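Local coordinates for uncharacterized protein MG376 homolog (Mycoplasma pneumoniae, PDB 2HQL) that binds single-stranded DNA, most likely through its OB fold, at residues H63-R77 / T89-I103. Numbering follows the deposited sequence.
Sequences HTKKYKTISIEGILR and TTIEIVKIFNPKNEI
Thr-90 and Arg-77 exchange two backbone bonds near one end of this part of the antiparallel hairpin 69-81/86-96. Arg-77 N meets Thr-90 O nearly along the C=O axis, whereas Thr-90 N sits above the carbonyl plane of Arg-77. Ile-91 turns to the buried face, its CG1 against Leu-76 CD1 and its CG2 over the bare CA of Gly-74. Glu-92 bonds with Ile-75 through both backbone groups and sends its carboxylate to Arg-77, which grips it side-on: NE (2.7 Å) and NH2 (3.0 Å) both bind Glu-92 OE1 and hold it in the guanidinium plane. Ile-75 CG2 lies over one face of that guanidinium. Ile-93 meets Ile-72 at about a right angle; with chi1 of 63° placing Ile-72 CG1 between backbone N and carbonyl carbon, the chain ends with CD1 pressed on Ile-93 CG1 at a tight 3.4 Å. Val-94 and Lys-95 then make a classic beta bulge, both their N atoms donating to Glu-73 O (2.8 and 3.0 Å). Val-94 CG2 touches Ile-75 CG1, and Ile-96 CG2 reaches His-63 CD2 and Ile-70 CD1. Phe-97 N gives Ser-71 O a straight bond (170°), while its ring lies obliquely by Ile-72 C and its CZ touches Glu-73 CB. A water accepts from Ser-71 N and donates to Phe-97 O, standing in for the return bond. Beyond it, Pro-99 CG stands over the face of Tyr-67, 3.3 Å from the ring centroid in a CH-pi contact, and Ile-103 CD1 rests on Ser-71 CB. Chemically, Ile-72, Ile-91, Ile-93 and Ile-96 make one face apolar, the last two packing on helix 54-64, while Leu-76 meets Leu-76 of the second subunit; the opposite face mixes Ile-75 with Glu-73, Lys-95 and the Arg-77/Glu-92 ion pair, which probably keeps Glu-92 ionised.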
ATOM      1  N   HIS A  63      20.767   3.792  -7.146  1.00 25.86           N
ATOM      2  CA  HIS A  63      19.819   3.446  -8.199  1.00 25.31           C
ATOM      3  C   HIS A  63      19.097   4.729  -8.568  1.00 24.66           C
ATOM      4  O   HIS A  63      18.618   4.890  -9.685  1.00 26.82           O
ATOM      5  CB  HIS A  63      18.806   2.420  -7.689  1.00 24.89           C
ATOM      6  CG  HIS A  63      17.721   2.092  -8.670  1.00 23.06           C
ATOM      7  ND1 HIS A  63      16.924   3.051  -9.243  1.00 23.26           N
ATOM      8  CD2 HIS A  63      17.303   0.902  -9.168  1.00 23.18           C
ATOM      9  CE1 HIS A  63      16.055   2.471 -10.057  1.00 23.15           C
ATOM     10  NE2 HIS A  63      16.265   1.170 -10.028  1.00 22.81           N
ATOM     11  N   THR A  64      19.027   5.641  -7.608  1.00 24.23           N
ATOM     12  CA  THR A  64      18.383   6.927  -7.814  1.00 24.75           C
ATOM     13  C   THR A  64      19.230   7.848  -8.704  1.00 26.28           C
ATOM     14  O   THR A  64      18.709   8.572  -9.552  1.00 26.82           O
ATOM     15  CB  THR A  64      18.112   7.596  -6.446  1.00 24.31           C
ATOM     16  OG1 THR A  64      16.799   7.233  -5.996  1.00 23.87           O
ATOM     17  CG2 THR A  64      18.255   9.100  -6.527  1.00 21.41           C
ATOM     18  N   LYS A  65      20.541   7.826  -8.524  1.00 27.90           N
ATOM     19  CA  LYS A  65      21.386   8.684  -9.335  1.00 29.08           C
ATOM     20  C   LYS A  65      21.806   7.995 -10.621  1.00 30.12           C
ATOM     21  O   LYS A  65      22.768   8.410 -11.266  1.00 31.52           O
ATOM     22  CB  LYS A  65      22.614   9.133  -8.533  1.00 28.14           C
ATOM     23  CG  LYS A  65      22.259  10.100  -7.421  1.00 27.14           C
ATOM     24  CD  LYS A  65      23.478  10.604  -6.688  1.00 32.15           C
ATOM     25  CE  LYS A  65      23.081  11.558  -5.559  1.00 34.91           C
ATOM     26  NZ  LYS A  65      24.247  12.129  -4.804  1.00 36.16           N
ATOM     27  N   LYS A  66      21.057   6.964 -11.012  1.00 30.09           N
ATOM     28  CA  LYS A  66      21.365   6.201 -12.222  1.00 29.05           C
ATOM     29  C   LYS A  66      20.154   5.897 -13.113  1.00 29.00           C
ATOM     30  O   LYS A  66      20.277   5.872 -14.341  1.00 27.96           O
ATOM     31  CB  LYS A  66      22.046   4.895 -11.823  1.00 29.01           C
ATOM     32  CG  LYS A  66      22.538   4.047 -12.968  1.00 28.01           C
ATOM     33  CD  LYS A  66      23.176   2.807 -12.405  1.00 28.38           C
ATOM     34  CE  LYS A  66      23.556   1.835 -13.481  1.00 28.77           C
ATOM     35  NZ  LYS A  66      24.109   0.597 -12.865  1.00 29.91           N
ATOM     36  N   TYR A  67      18.995   5.673 -12.496  1.00 28.73           N
ATOM     37  CA  TYR A  67      17.768   5.358 -13.230  1.00 28.51           C
ATOM     38  C   TYR A  67      16.645   6.331 -12.900  1.00 28.51           C
ATOM     39  O   TYR A  67      16.679   6.994 -11.869  1.00 29.28           O
ATOM     40  CB  TYR A  67      17.288   3.955 -12.880  1.00 27.68           C
ATOM     41  CG  TYR A  67      18.304   2.863 -13.092  1.00 26.86           C
ATOM     42  CD1 TYR A  67      18.707   2.493 -14.370  1.00 24.93           C
ATOM     43  CD2 TYR A  67      18.812   2.145 -12.009  1.00 28.02           C
ATOM     44  CE1 TYR A  67      19.578   1.434 -14.564  1.00 25.84           C
ATOM     45  CE2 TYR A  67      19.682   1.080 -12.196  1.00 26.77           C
ATOM     46  CZ  TYR A  67      20.054   0.731 -13.472  1.00 26.31           C
ATOM     47  OH  TYR A  67      20.881  -0.346 -13.663  1.00 30.89           O
ATOM     48  N   LYS A  68      15.646   6.401 -13.775  1.00 28.93           N
ATOM     49  CA  LYS A  68      14.496   7.281 -13.573  1.00 28.70           C
ATOM     50  C   LYS A  68      13.350   6.505 -12.927  1.00 27.81           C
ATOM     51  O   LYS A  68      12.662   7.021 -12.040  1.00 26.15           O
ATOM     52  CB  LYS A  68      14.026   7.874 -14.904  1.00 29.99           C
ATOM     53  CG  LYS A  68      15.057   8.736 -15.602  1.00 34.02           C
ATOM     54  CD  LYS A  68      14.467   9.410 -16.839  1.00 38.59           C
ATOM     55  CE  LYS A  68      15.531  10.218 -17.597  1.00 41.91           C
ATOM     56  NZ  LYS A  68      14.990  11.034 -18.738  1.00 42.64           N
ATOM     57  N   THR A  69      13.145   5.269 -13.377  1.00 27.56           N
ATOM     58  CA  THR A  69      12.088   4.433 -12.819  1.00 28.53           C
ATOM     59  C   THR A  69      12.732   3.439 -11.869  1.00 27.80           C
ATOM     60  O   THR A  69      13.954   3.291 -11.849  1.00 27.41           O
ATOM     61  CB  THR A  69      11.323   3.619 -13.902  1.00 29.26           C
ATOM     62  OG1 THR A  69      12.102   2.483 -14.289  1.00 30.87           O
ATOM     63  CG2 THR A  69      11.034   4.476 -15.121  1.00 29.57           C
ATOM     64  N   ILE A  70      11.904   2.772 -11.075  1.00 26.69           N
ATOM     65  CA  ILE A  70      12.390   1.772 -10.143  1.00 24.66           C
ATOM     66  C   ILE A  70      11.229   0.857  -9.795  1.00 24.69           C
ATOM     67  O   ILE A  70      10.088   1.309  -9.700  1.00 24.62           O
ATOM     68  CB  ILE A  70      12.947   2.407  -8.842  1.00 23.68           C
ATOM     69  CG1 ILE A  70      13.554   1.303  -7.956  1.00 20.73           C
ATOM     70  CG2 ILE A  70      11.827   3.156  -8.100  1.00 24.24           C
ATOM     71  CD1 ILE A  70      14.296   1.786  -6.734  1.00 16.24           C
ATOM     72  N   SER A  71      11.526  -0.433  -9.637  1.00 24.36           N
ATOM     73  CA  SER A  71      10.524  -1.440  -9.283  1.00 23.28           C
ATOM     74  C   SER A  71      11.025  -2.070  -8.008  1.00 21.45           C
ATOM     75  O   SER A  71      12.222  -2.280  -7.869  1.00 21.26           O
ATOM     76  CB  SER A  71      10.422  -2.530 -10.358  1.00 23.44           C
ATOM     77  OG  SER A  71      10.098  -1.984 -11.626  1.00 26.27           O
ATOM     78  N   ILE A  72      10.130  -2.378  -7.076  1.00 20.57           N
ATOM     79  CA  ILE A  72      10.556  -2.996  -5.823  1.00 19.20           C
ATOM     80  C   ILE A  72       9.578  -4.028  -5.281  1.00 19.27           C
ATOM     81  O   ILE A  72       8.519  -4.288  -5.856  1.00 17.14           O
ATOM     82  CB  ILE A  72      10.733  -1.947  -4.672  1.00 20.47           C
ATOM     83  CG1 ILE A  72       9.382  -1.281  -4.370  1.00 19.55           C
ATOM     84  CG2 ILE A  72      11.795  -0.902  -5.032  1.00 18.51           C
ATOM     85  CD1 ILE A  72       9.321  -0.606  -3.015  1.00 22.28           C
ATOM     86  N   GLU A  73       9.979  -4.609  -4.153  1.00 20.25           N
ATOM     87  CA  GLU A  73       9.176  -5.547  -3.386  1.00 19.70           C
ATOM     88  C   GLU A  73       9.257  -4.902  -2.005  1.00 19.18           C
ATOM     89  O   GLU A  73      10.342  -4.561  -1.544  1.00 20.65           O
ATOM     90  CB  GLU A  73       9.806  -6.936  -3.347  1.00 20.72           C
ATOM     91  CG  GLU A  73       8.829  -8.020  -2.897  1.00 24.17           C
ATOM     92  CD  GLU A  73       9.092  -8.547  -1.500  1.00 25.59           C
ATOM     93  OE1 GLU A  73      10.221  -9.028  -1.273  1.00 28.89           O
ATOM     94  OE2 GLU A  73       8.177  -8.496  -0.637  1.00 25.89           O
ATOM     95  N   GLY A  74       8.130  -4.704  -1.342  1.00 18.40           N
ATOM     96  CA  GLY A  74       8.213  -4.072  -0.043  1.00 17.58           C
ATOM     97  C   GLY A  74       7.089  -4.423   0.892  1.00 17.19           C
ATOM     98  O   GLY A  74       6.258  -5.287   0.597  1.00 17.67           O
ATOM     99  N   ILE A  75       7.063  -3.733   2.025  1.00 16.71           N
ATOM    100  CA  ILE A  75       6.055  -3.955   3.052  1.00 15.37           C
ATOM    101  C   ILE A  75       5.280  -2.658   3.299  1.00 14.28           C
ATOM    102  O   ILE A  75       5.859  -1.611   3.587  1.00 13.85           O
ATOM    103  CB  ILE A  75       6.728  -4.428   4.355  1.00 13.56           C
ATOM    104  CG1 ILE A  75       7.705  -5.569   4.047  1.00 15.80           C
ATOM    105  CG2 ILE A  75       5.699  -4.926   5.318  1.00 15.82           C
ATOM    106  CD1 ILE A  75       8.530  -6.027   5.240  1.00 12.42           C
ATOM    107  N   LEU A  76       3.964  -2.728   3.178  1.00 15.01           N
ATOM    108  CA  LEU A  76       3.143  -1.545   3.386  1.00 14.41           C
ATOM    109  C   LEU A  76       3.042  -1.147   4.866  1.00 15.28           C
ATOM    110  O   LEU A  76       2.558  -1.916   5.700  1.00 15.49           O
ATOM    111  CB  LEU A  76       1.755  -1.782   2.795  1.00 14.55           C
ATOM    112  CG  LEU A  76       0.956  -0.537   2.417  1.00 13.80           C
ATOM    113  CD1 LEU A  76       1.762   0.344   1.475  1.00 13.29           C
ATOM    114  CD2 LEU A  76      -0.331  -0.960   1.762  1.00 12.52           C
ATOM    115  N   ARG A  77       3.519   0.066   5.171  1.00 17.44           N
ATOM    116  CA  ARG A  77       3.512   0.641   6.522  1.00 15.31           C
ATOM    117  C   ARG A  77       2.709   1.939   6.525  1.00 15.29           C
ATOM    118  O   ARG A  77       2.290   2.417   5.481  1.00 14.66           O
ATOM    119  CB  ARG A  77       4.942   0.982   6.973  1.00 15.52           C
ATOM    120  CG  ARG A  77       5.952  -0.128   6.823  1.00 15.91           C
ATOM    121  CD  ARG A  77       5.534  -1.340   7.621  1.00 15.05           C
ATOM    122  NE  ARG A  77       6.655  -2.242   7.855  1.00 15.38           N
ATOM    123  CZ  ARG A  77       6.551  -3.396   8.500  1.00 16.16           C
ATOM    124  NH1 ARG A  77       5.379  -3.787   8.964  1.00 15.81           N
ATOM    125  NH2 ARG A  77       7.623  -4.150   8.693  1.00 18.04           N
ATOM    126  N   THR A  89       0.461   6.437   4.290  1.00 16.53           N
ATOM    127  CA  THR A  89       1.096   5.190   3.855  1.00 16.23           C
ATOM    128  C   THR A  89       2.504   5.338   3.245  1.00 15.40           C
ATOM    129  O   THR A  89       2.774   6.261   2.466  1.00 15.65           O
ATOM    130  CB  THR A  89       0.203   4.480   2.827  1.00 14.88           C
ATOM    131  OG1 THR A  89      -0.979   4.016   3.480  1.00 19.10           O
ATOM    132  CG2 THR A  89       0.917   3.308   2.197  1.00 14.05           C
ATOM    133  N   THR A  90       3.394   4.421   3.614  1.00 14.41           N
ATOM    134  CA  THR A  90       4.766   4.388   3.091  1.00 15.17           C
ATOM    135  C   THR A  90       5.133   2.931   2.839  1.00 15.73           C
ATOM    136  O   THR A  90       4.602   2.034   3.494  1.00 15.12           O
ATOM    137  CB  THR A  90       5.818   4.959   4.092  1.00 14.60           C
ATOM    138  OG1 THR A  90       5.824   4.176   5.293  1.00 14.19           O
ATOM    139  CG2 THR A  90       5.514   6.401   4.432  1.00 15.37           C
ATOM    140  N   ILE A  91       6.029   2.687   1.890  1.00 16.55           N
ATOM    141  CA  ILE A  91       6.442   1.320   1.618  1.00 17.35           C
ATOM    142  C   ILE A  91       7.881   1.092   2.029  1.00 17.45           C
ATOM    143  O   ILE A  91       8.782   1.748   1.527  1.00 17.39           O
ATOM    144  CB  ILE A  91       6.342   0.932   0.124  1.00 18.92           C
ATOM    145  CG1 ILE A  91       4.935   1.236  -0.419  1.00 18.73           C
ATOM    146  CG2 ILE A  91       6.665  -0.560  -0.042  1.00 15.85           C
ATOM    147  CD1 ILE A  91       4.734   2.685  -0.825  1.00 20.06           C
ATOM    148  N   GLU A  92       8.070   0.147   2.950  1.00 18.03           N
ATOM    149  CA  GLU A  92       9.383  -0.239   3.444  1.00 16.46           C
ATOM    150  C   GLU A  92       9.983  -1.177   2.403  1.00 17.03           C
ATOM    151  O   GLU A  92       9.541  -2.314   2.243  1.00 16.60           O
ATOM    152  CB  GLU A  92       9.244  -0.974   4.774  1.00 17.68           C
ATOM    153  CG  GLU A  92      10.561  -1.233   5.473  1.00 20.48           C
ATOM    154  CD  GLU A  92      10.395  -2.155   6.643  1.00 20.47           C
ATOM    155  OE1 GLU A  92       9.260  -2.233   7.149  1.00 23.29           O
ATOM    156  OE2 GLU A  92      11.387  -2.790   7.061  1.00 21.69           O
ATOM    157  N   ILE A  93      10.987  -0.694   1.691  1.00 16.23           N
ATOM    158  CA  ILE A  93      11.626  -1.484   0.655  1.00 18.23           C
ATOM    159  C   ILE A  93      12.353  -2.707   1.200  1.00 19.08           C
ATOM    160  O   ILE A  93      13.135  -2.614   2.148  1.00 19.77           O
ATOM    161  CB  ILE A  93      12.601  -0.605  -0.159  1.00 18.69           C
ATOM    162  CG1 ILE A  93      11.801   0.446  -0.946  1.00 18.18           C
ATOM    163  CG2 ILE A  93      13.480  -1.473  -1.059  1.00 17.41           C
ATOM    164  CD1 ILE A  93      12.652   1.519  -1.576  1.00 18.42           C
ATOM    165  N   VAL A  94      12.074  -3.859   0.598  1.00 20.30           N
ATOM    166  CA  VAL A  94      12.698  -5.116   0.984  1.00 20.41           C
ATOM    167  C   VAL A  94      13.640  -5.508  -0.134  1.00 21.63           C
ATOM    168  O   VAL A  94      14.729  -6.027   0.104  1.00 23.54           O
ATOM    169  CB  VAL A  94      11.651  -6.249   1.167  1.00 21.21           C
ATOM    170  CG1 VAL A  94      12.343  -7.592   1.190  1.00 21.80           C
ATOM    171  CG2 VAL A  94      10.879  -6.057   2.469  1.00 21.40           C
ATOM    172  N   LYS A  95      13.229  -5.231  -1.364  1.00 22.91           N
ATOM    173  CA  LYS A  95      14.044  -5.590  -2.507  1.00 23.16           C
ATOM    174  C   LYS A  95      13.900  -4.658  -3.718  1.00 25.14           C
ATOM    175  O   LYS A  95      12.802  -4.222  -4.073  1.00 23.77           O
ATOM    176  CB  LYS A  95      13.706  -7.029  -2.901  1.00 22.26           C
ATOM    177  CG  LYS A  95      14.673  -7.653  -3.876  1.00 24.90           C
ATOM    178  CD  LYS A  95      14.394  -9.128  -4.069  1.00 25.20           C
ATOM    179  CE  LYS A  95      15.394  -9.731  -5.025  1.00 26.86           C
ATOM    180  NZ  LYS A  95      15.353  -9.030  -6.339  1.00 28.59           N
ATOM    181  N   ILE A  96      15.031  -4.346  -4.343  1.00 27.67           N
ATOM    182  CA  ILE A  96      15.044  -3.504  -5.530  1.00 29.37           C
ATOM    183  C   ILE A  96      15.342  -4.409  -6.711  1.00 31.26           C
ATOM    184  O   ILE A  96      16.221  -5.272  -6.638  1.00 32.03           O
ATOM    185  CB  ILE A  96      16.140  -2.421  -5.472  1.00 29.63           C
ATOM    186  CG1 ILE A  96      15.885  -1.478  -4.296  1.00 29.29           C
ATOM    187  CG2 ILE A  96      16.155  -1.633  -6.776  1.00 27.82           C
ATOM    188  CD1 ILE A  96      16.913  -0.377  -4.180  1.00 30.35           C
ATOM    189  N   PHE A  97      14.614  -4.217  -7.802  1.00 32.05           N
ATOM    190  CA  PHE A  97      14.819  -5.044  -8.983  1.00 34.52           C
ATOM    191  C   PHE A  97      15.636  -4.339 -10.069  1.00 36.34           C
ATOM    192  O   PHE A  97      15.790  -3.110 -10.064  1.00 36.05           O
ATOM    193  CB  PHE A  97      13.464  -5.473  -9.561  1.00 33.77           C
ATOM    194  CG  PHE A  97      12.604  -6.260  -8.597  1.00 33.65           C
ATOM    195  CD1 PHE A  97      13.000  -7.524  -8.155  1.00 31.49           C
ATOM    196  CD2 PHE A  97      11.387  -5.745  -8.147  1.00 31.84           C
ATOM    197  CE1 PHE A  97      12.201  -8.261  -7.288  1.00 32.05           C
ATOM    198  CE2 PHE A  97      10.580  -6.480  -7.275  1.00 32.06           C
ATOM    199  CZ  PHE A  97      10.988  -7.741  -6.845  1.00 31.03           C
ATOM    200  N   ASN A  98      16.175  -5.137 -10.985  1.00 39.15           N
ATOM    201  CA  ASN A  98      16.950  -4.608 -12.100  1.00 41.59           C
ATOM    202  C   ASN A  98      15.961  -3.994 -13.083  1.00 42.62           C
ATOM    203  O   ASN A  98      15.064  -4.678 -13.579  1.00 42.15           O
ATOM    204  CB  ASN A  98      17.745  -5.731 -12.778  1.00 42.37           C
ATOM    205  CG  ASN A  98      18.254  -5.343 -14.154  1.00 41.67           C
ATOM    206  OD1 ASN A  98      18.650  -4.204 -14.384  1.00 41.83           O
ATOM    207  ND2 ASN A  98      18.263  -6.304 -15.073  1.00 44.42           N
ATOM    208  N   PRO A  99      16.103  -2.688 -13.367  1.00 43.87           N
ATOM    209  CA  PRO A  99      15.199  -2.006 -14.299  1.00 44.72           C
ATOM    210  C   PRO A  99      15.144  -2.632 -15.693  1.00 45.67           C
ATOM    211  O   PRO A  99      14.471  -2.121 -16.596  1.00 47.26           O
ATOM    212  CB  PRO A  99      15.729  -0.571 -14.309  1.00 43.28           C
ATOM    213  CG  PRO A  99      17.176  -0.747 -14.005  1.00 43.95           C
ATOM    214  CD  PRO A  99      17.162  -1.773 -12.907  1.00 44.24           C
ATOM    215  N   LYS A 100      15.843  -3.747 -15.861  1.00 44.76           N
ATOM    216  CA  LYS A 100      15.865  -4.437 -17.140  1.00 44.12           C
ATOM    217  C   LYS A 100      15.107  -5.745 -17.028  1.00 42.45           C
ATOM    218  O   LYS A 100      14.961  -6.469 -18.008  1.00 42.44           O
ATOM    219  CB  LYS A 100      17.316  -4.708 -17.564  1.00 45.91           C
ATOM    220  CG  LYS A 100      18.132  -3.443 -17.825  1.00 48.36           C
ATOM    221  CD  LYS A 100      19.591  -3.763 -18.119  1.00 49.57           C
ATOM    222  CE  LYS A 100      20.411  -2.508 -18.403  1.00 50.44           C
ATOM    223  NZ  LYS A 100      21.846  -2.853 -18.670  1.00 49.73           N
ATOM    224  N   ASN A 101      14.624  -6.043 -15.826  1.00 40.66           N
ATOM    225  CA  ASN A 101      13.897  -7.282 -15.590  1.00 39.12           C
ATOM    226  C   ASN A 101      12.380  -7.148 -15.472  1.00 38.79           C
ATOM    227  O   ASN A 101      11.866  -6.246 -14.813  1.00 37.92           O
ATOM    228  CB  ASN A 101      14.412  -7.983 -14.322  1.00 37.00           C
ATOM    229  CG  ASN A 101      15.730  -8.698 -14.541  1.00 36.16           C
ATOM    230  OD1 ASN A 101      15.960  -9.283 -15.600  1.00 36.48           O
ATOM    231  ND2 ASN A 101      16.595  -8.675 -13.536  1.00 35.30           N
ATOM    232  N   GLU A 102      11.680  -8.060 -16.137  1.00 37.65           N
ATOM    233  CA  GLU A 102      10.236  -8.146 -16.072  1.00 38.31           C
ATOM    234  C   GLU A 102       9.903  -8.973 -14.834  1.00 38.85           C
ATOM    235  O   GLU A 102      10.281 -10.146 -14.732  1.00 39.29           O
ATOM    236  CB  GLU A 102       9.693  -8.850 -17.318  1.00 39.21           C
ATOM    237  CG  GLU A 102       8.240  -9.283 -17.213  1.00 38.42           C
ATOM    238  CD  GLU A 102       7.840 -10.185 -18.358  1.00 38.53           C
ATOM    239  OE1 GLU A 102       7.864  -9.714 -19.514  1.00 38.96           O
ATOM    240  OE2 GLU A 102       7.518 -11.367 -18.104  1.00 37.93           O
ATOM    241  N   ILE A 103       9.198  -8.365 -13.890  1.00 38.28           N
ATOM    242  CA  ILE A 103       8.826  -9.091 -12.694  1.00 38.22           C
ATOM    243  C   ILE A 103       7.662  -9.996 -13.057  1.00 38.59           C
ATOM    244  O   ILE A 103       7.380 -10.175 -14.242  1.00 41.39           O
ATOM    245  CB  ILE A 103       8.509  -8.112 -11.564  1.00 36.83           C
ATOM    246  CG1 ILE A 103       9.709  -7.177 -11.392  1.00 35.92           C
ATOM    247  CG2 ILE A 103       8.354  -8.836 -10.246  1.00 37.50           C
ATOM    248  CD1 ILE A 103       9.408  -5.907 -10.668  1.00 37.06           C
TER
HETATM  249  O   HOH W   1      13.926  -0.823 -11.280  1.00 27.75           O